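Local structure of abietadiene synthase, chloroplastic (Abies grandis, 3S9V) at residues V660-L671 and N737-F748. The protein is a predominantly helical chloroplastic enzyme of the terpene synthase family, combining a terpene synthase N-terminal domain with a metal-binding domain. Sequence-based numbering, arbitrary orientation.
Sequences VLSKIDRESRFL and NKIPDIYKRLVF
Lys-744 NZ, whose residue borders the ring of Phe-670, is held by two backbone carbonyls, Asn-737 O at 3.2 Å, nearly in line with the C=O bond, and Phe-734 O at the end of helix 712-736. This ties that helix end to the first turn of helix 741-757, a junction in the all-helical metal-binding part of the terpene synthase fold, and Phe-670 packs against it. Phe-670 holds CG anti to the backbone N (chi1 -166°), which carries the ring in between Asn-737 and Val-747. Val-747 CG1 makes a CH-pi contact 3.5 Å from the Phe-670 centroid, 8° off the normal. Over the opposite face lies Asn-737 ND2, its amide almost perpendicular to the ring and bonded to Glu-733; Lys-744 CA meets the edge. Further along, Val-660 CG1 sits over one face of Tyr-743, whose phenol oxygen bonds Thr-652. Lys-663 runs alongside Ile-739 in the opposite direction, Lys-663 CD 3.6 Å from Ile-739 CG1, and its ammonium pairs with Glu-659. Ser-668 OG caps helix 669-693, which carries Phe-670, by accepting from Leu-671 N. The polar ends of Lys-744, Asn-737, Tyr-743 and Lys-663 thus find partners in their own segment or outside both, and the join itself rests on apolar and CH-pi packing.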
loop_
_atom_site.group_PDB
_atom_site.type_symbol
_atom_site.label_atom_id
_atom_site.label_comp_id
_atom_site.label_asym_id
_atom_site.label_seq_id
_atom_site.Cartn_x
_atom_site.Cartn_y
_atom_site.Cartn_z
ATOM N N VAL A 660 7.458 -26.186 -13.695
ATOM C CA VAL A 660 7.643 -24.957 -12.928
ATOM C C VAL A 660 8.984 -24.321 -13.314
ATOM O O VAL A 660 9.082 -23.102 -13.482
ATOM C CB VAL A 660 7.645 -25.227 -11.400
ATOM C CG1 VAL A 660 8.019 -23.964 -10.650
ATOM C CG2 VAL A 660 6.280 -25.699 -10.947
ATOM N N LEU A 661 10.013 -25.151 -13.458
ATOM C CA LEU A 661 11.338 -24.660 -13.820
ATOM C C LEU A 661 11.308 -23.928 -15.165
ATOM O O LEU A 661 11.826 -22.820 -15.280
ATOM C CB LEU A 661 12.339 -25.818 -13.879
ATOM C CG LEU A 661 13.766 -25.515 -14.355
ATOM C CD1 LEU A 661 14.416 -24.449 -13.473
ATOM C CD2 LEU A 661 14.579 -26.797 -14.326
ATOM N N SER A 662 10.686 -24.543 -16.167
ATOM C CA SER A 662 10.602 -23.941 -17.495
ATOM C C SER A 662 9.981 -22.543 -17.467
ATOM O O SER A 662 10.129 -21.778 -18.415
ATOM C CB SER A 662 9.789 -24.835 -18.438
ATOM O OG SER A 662 8.418 -24.831 -18.081
ATOM N N LYS A 663 9.285 -22.215 -16.384
ATOM C CA LYS A 663 8.657 -20.905 -16.255
ATOM C C LYS A 663 9.571 -19.860 -15.610
ATOM O O LYS A 663 9.229 -18.677 -15.560
ATOM C CB LYS A 663 7.360 -21.022 -15.454
ATOM C CG LYS A 663 6.269 -21.794 -16.178
ATOM C CD LYS A 663 5.000 -21.897 -15.343
ATOM C CE LYS A 663 3.850 -22.498 -16.143
ATOM N NZ LYS A 663 4.157 -23.873 -16.623
ATOM N N ILE A 664 10.737 -20.284 -15.133
ATOM C CA ILE A 664 11.660 -19.346 -14.499
ATOM C C ILE A 664 13.114 -19.581 -14.892
ATOM O O ILE A 664 14.022 -18.983 -14.306
ATOM C CB ILE A 664 11.573 -19.433 -12.961
ATOM C CG1 ILE A 664 12.000 -20.833 -12.499
ATOM C CG2 ILE A 664 10.159 -19.109 -12.504
ATOM C CD1 ILE A 664 12.232 -20.953 -11.003
ATOM N N ASP A 665 13.339 -20.450 -15.874
ATOM C CA ASP A 665 14.701 -20.751 -16.302
ATOM C C ASP A 665 15.273 -19.663 -17.204
ATOM O O ASP A 665 14.624 -18.652 -17.463
ATOM C CB ASP A 665 14.778 -22.120 -17.003
ATOM C CG ASP A 665 14.011 -22.161 -18.321
ATOM O OD1 ASP A 665 13.931 -21.120 -19.008
ATOM O OD2 ASP A 665 13.505 -23.250 -18.681
ATOM N N ARG A 666 16.487 -19.880 -17.689
ATOM C CA ARG A 666 17.150 -18.897 -18.526
ATOM C C ARG A 666 16.449 -18.605 -19.851
ATOM O O ARG A 666 16.693 -17.564 -20.468
ATOM C CB ARG A 666 18.596 -19.319 -18.751
ATOM C CG ARG A 666 19.393 -19.424 -17.441
ATOM C CD ARG A 666 20.868 -19.471 -17.733
ATOM N NE ARG A 666 21.735 -19.646 -16.572
ATOM C CZ ARG A 666 22.040 -18.705 -15.683
ATOM N NH1 ARG A 666 22.866 -18.994 -14.678
ATOM N NH2 ARG A 666 21.519 -17.487 -15.782
ATOM N N GLU A 667 15.568 -19.505 -20.275
ATOM C CA GLU A 667 14.818 -19.330 -21.516
ATOM C C GLU A 667 13.513 -18.561 -21.318
ATOM O O GLU A 667 12.872 -18.179 -22.292
ATOM C CB GLU A 667 14.506 -20.693 -22.147
ATOM C CG GLU A 667 15.599 -21.235 -23.069
ATOM C CD GLU A 667 16.971 -21.286 -22.412
ATOM O OE1 GLU A 667 17.105 -21.968 -21.370
ATOM O OE2 GLU A 667 17.913 -20.647 -22.941
ATOM N N SER A 668 13.112 -18.330 -20.068
ATOM C CA SER A 668 11.866 -17.605 -19.811
ATOM C C SER A 668 12.022 -16.083 -19.877
ATOM O O SER A 668 13.051 -15.526 -19.490
ATOM C CB SER A 668 11.286 -17.990 -18.446
ATOM O OG SER A 668 12.045 -17.439 -17.378
ATOM N N ARG A 669 10.985 -15.417 -20.364
ATOM C CA ARG A 669 10.982 -13.962 -20.470
ATOM C C ARG A 669 11.058 -13.367 -19.067
ATOM O O ARG A 669 11.692 -12.338 -18.854
ATOM C CB ARG A 669 9.698 -13.499 -21.164
ATOM C CG ARG A 669 9.518 -11.996 -21.264
ATOM C CD ARG A 669 10.563 -11.354 -22.177
ATOM N NE ARG A 669 10.306 -9.929 -22.381
ATOM C CZ ARG A 669 11.158 -9.088 -22.965
ATOM N NH1 ARG A 669 12.328 -9.522 -23.407
ATOM N NH2 ARG A 669 10.850 -7.805 -23.093
ATOM N N PHE A 670 10.414 -14.035 -18.116
ATOM C CA PHE A 670 10.364 -13.592 -16.722
ATOM C C PHE A 670 11.763 -13.407 -16.129
ATOM O O PHE A 670 12.116 -12.313 -15.685
ATOM C CB PHE A 670 9.551 -14.608 -15.909
ATOM C CG PHE A 670 9.128 -14.121 -14.547
ATOM C CD1 PHE A 670 9.011 -12.767 -14.274
ATOM C CD2 PHE A 670 8.816 -15.036 -13.540
ATOM C CE1 PHE A 670 8.590 -12.322 -13.020
ATOM C CE2 PHE A 670 8.395 -14.603 -12.288
ATOM C CZ PHE A 670 8.281 -13.239 -12.027
ATOM N N LEU A 671 12.564 -14.467 -16.142
ATOM C CA LEU A 671 13.918 -14.397 -15.603
ATOM C C LEU A 671 14.800 -13.439 -16.417
ATOM O O LEU A 671 15.660 -12.762 -15.864
ATOM C CB LEU A 671 14.558 -15.786 -15.596
ATOM C CG LEU A 671 15.778 -15.947 -14.679
ATOM C CD1 LEU A 671 15.293 -16.175 -13.246
ATOM C CD2 LEU A 671 16.630 -17.127 -15.132
ATOM N N ASN A 737 1.538 -14.393 -14.744
ATOM C CA ASN A 737 2.056 -15.741 -14.972
ATOM C C ASN A 737 1.568 -16.732 -13.920
ATOM O O ASN A 737 1.622 -16.458 -12.719
ATOM C CB ASN A 737 3.591 -15.738 -15.017
ATOM C CG ASN A 737 4.143 -14.945 -16.195
ATOM O OD1 ASN A 737 3.420 -14.613 -17.133
ATOM N ND2 ASN A 737 5.436 -14.649 -16.153
ATOM N N LYS A 738 1.085 -17.881 -14.383
ATOM C CA LYS A 738 0.581 -18.926 -13.495
ATOM C C LYS A 738 1.754 -19.746 -12.977
ATOM O O LYS A 738 2.050 -20.822 -13.486
ATOM C CB LYS A 738 -0.404 -19.818 -14.252
ATOM C CG LYS A 738 -1.589 -19.049 -14.814
ATOM C CD LYS A 738 -2.498 -19.924 -15.662
ATOM C CE LYS A 738 -3.631 -19.101 -16.268
ATOM N NZ LYS A 738 -4.527 -19.922 -17.123
ATOM N N ILE A 739 2.416 -19.212 -11.955
ATOM C CA ILE A 739 3.584 -19.834 -11.345
ATOM C C ILE A 739 3.427 -19.809 -9.829
ATOM O O ILE A 739 2.881 -18.857 -9.277
ATOM C CB ILE A 739 4.844 -19.040 -11.712
ATOM C CG1 ILE A 739 4.957 -18.942 -13.234
ATOM C CG2 ILE A 739 6.071 -19.676 -11.084
ATOM C CD1 ILE A 739 6.002 -17.955 -13.708
ATOM N N PRO A 740 3.900 -20.853 -9.131
ATOM C CA PRO A 740 3.757 -20.837 -7.669
ATOM C C PRO A 740 4.326 -19.533 -7.099
ATOM O O PRO A 740 5.405 -19.087 -7.489
ATOM C CB PRO A 740 4.539 -22.074 -7.230
ATOM C CG PRO A 740 4.351 -23.010 -8.383
ATOM C CD PRO A 740 4.530 -22.103 -9.591
ATOM N N ASP A 741 3.577 -18.933 -6.180
ATOM C CA ASP A 741 3.929 -17.663 -5.548
ATOM C C ASP A 741 5.387 -17.478 -5.124
ATOM O O ASP A 741 5.998 -16.444 -5.424
ATOM C CB ASP A 741 3.022 -17.430 -4.334
ATOM C CG ASP A 741 2.985 -15.974 -3.898
ATOM O OD1 ASP A 741 2.557 -15.122 -4.712
ATOM O OD2 ASP A 741 3.380 -15.678 -2.746
ATOM N N ILE A 742 5.939 -18.465 -4.424
ATOM C CA ILE A 742 7.309 -18.374 -3.937
ATOM C C ILE A 742 8.342 -18.141 -5.037
ATOM O O ILE A 742 9.313 -17.416 -4.822
ATOM C CB ILE A 742 7.704 -19.634 -3.122
ATOM C CG1 ILE A 742 9.112 -19.467 -2.539
ATOM C CG2 ILE A 742 7.657 -20.856 -4.002
ATOM C CD1 ILE A 742 9.230 -18.339 -1.528
ATOM N N TYR A 743 8.141 -18.733 -6.212
ATOM C CA TYR A 743 9.090 -18.557 -7.308
ATOM C C TYR A 743 8.949 -17.171 -7.941
ATOM O O TYR A 743 9.935 -16.587 -8.397
ATOM C CB TYR A 743 8.910 -19.662 -8.351
ATOM C CG TYR A 743 9.069 -21.055 -7.767
ATOM C CD1 TYR A 743 7.957 -21.860 -7.524
ATOM C CD2 TYR A 743 10.326 -21.549 -7.412
ATOM C CE1 TYR A 743 8.087 -23.123 -6.941
ATOM C CE2 TYR A 743 10.469 -22.813 -6.823
ATOM C CZ TYR A 743 9.342 -23.592 -6.593
ATOM O OH TYR A 743 9.460 -24.837 -6.016
ATOM N N LYS A 744 7.728 -16.636 -7.948
ATOM C CA LYS A 744 7.492 -15.299 -8.487
ATOM C C LYS A 744 8.136 -14.255 -7.577
ATOM O O LYS A 744 8.624 -13.230 -8.047
ATOM C CB LYS A 744 5.985 -15.028 -8.631
ATOM C CG LYS A 744 5.345 -15.916 -9.681
ATOM C CD LYS A 744 4.095 -15.320 -10.273
ATOM C CE LYS A 744 2.933 -15.345 -9.316
ATOM N NZ LYS A 744 1.726 -14.756 -9.979
ATOM N N ARG A 745 8.147 -14.527 -6.274
ATOM C CA ARG A 745 8.763 -13.619 -5.311
ATOM C C ARG A 745 10.286 -13.654 -5.477
ATOM O O ARG A 745 10.951 -12.619 -5.435
ATOM C CB ARG A 745 8.378 -14.014 -3.880
ATOM C CG ARG A 745 6.901 -13.789 -3.543
ATOM C CD ARG A 745 6.513 -14.425 -2.206
ATOM N NE ARG A 745 7.294 -13.900 -1.091
ATOM C CZ ARG A 745 7.311 -14.430 0.127
ATOM N NH1 ARG A 745 6.587 -15.512 0.401
ATOM N NH2 ARG A 745 8.056 -13.876 1.076
ATOM N N LEU A 746 10.838 -14.848 -5.676
ATOM C CA LEU A 746 12.282 -14.984 -5.858
ATOM C C LEU A 746 12.745 -14.214 -7.081
ATOM O O LEU A 746 13.792 -13.583 -7.064
ATOM C CB LEU A 746 12.674 -16.453 -6.014
ATOM C CG LEU A 746 12.815 -17.251 -4.723
ATOM C CD1 LEU A 746 13.051 -18.712 -5.056
ATOM C CD2 LEU A 746 13.973 -16.689 -3.899
ATOM N N VAL A 747 11.961 -14.266 -8.147
ATOM C CA VAL A 747 12.329 -13.566 -9.360
ATOM C C VAL A 747 12.106 -12.057 -9.258
ATOM O O VAL A 747 13.021 -11.272 -9.508
ATOM C CB VAL A 747 11.542 -14.103 -10.570
ATOM C CG1 VAL A 747 11.889 -13.288 -11.824
ATOM C CG2 VAL A 747 11.883 -15.560 -10.799
ATOM N N PHE A 748 10.895 -11.661 -8.870
ATOM C CA PHE A 748 10.523 -10.250 -8.777
ATOM C C PHE A 748 11.220 -9.463 -7.661
ATOM O O PHE A 748 11.592 -8.305 -7.839
ATOM C CB PHE A 748 9.002 -10.143 -8.617
ATOM C CG PHE A 748 8.467 -8.757 -8.817
ATOM C CD1 PHE A 748 8.435 -8.187 -10.079
ATOM C CD2 PHE A 748 8.005 -8.015 -7.738
ATOM C CE1 PHE A 748 7.953 -6.898 -10.264
ATOM C CE2 PHE A 748 7.524 -6.722 -7.917
ATOM C CZ PHE A 748 7.497 -6.169 -9.177
#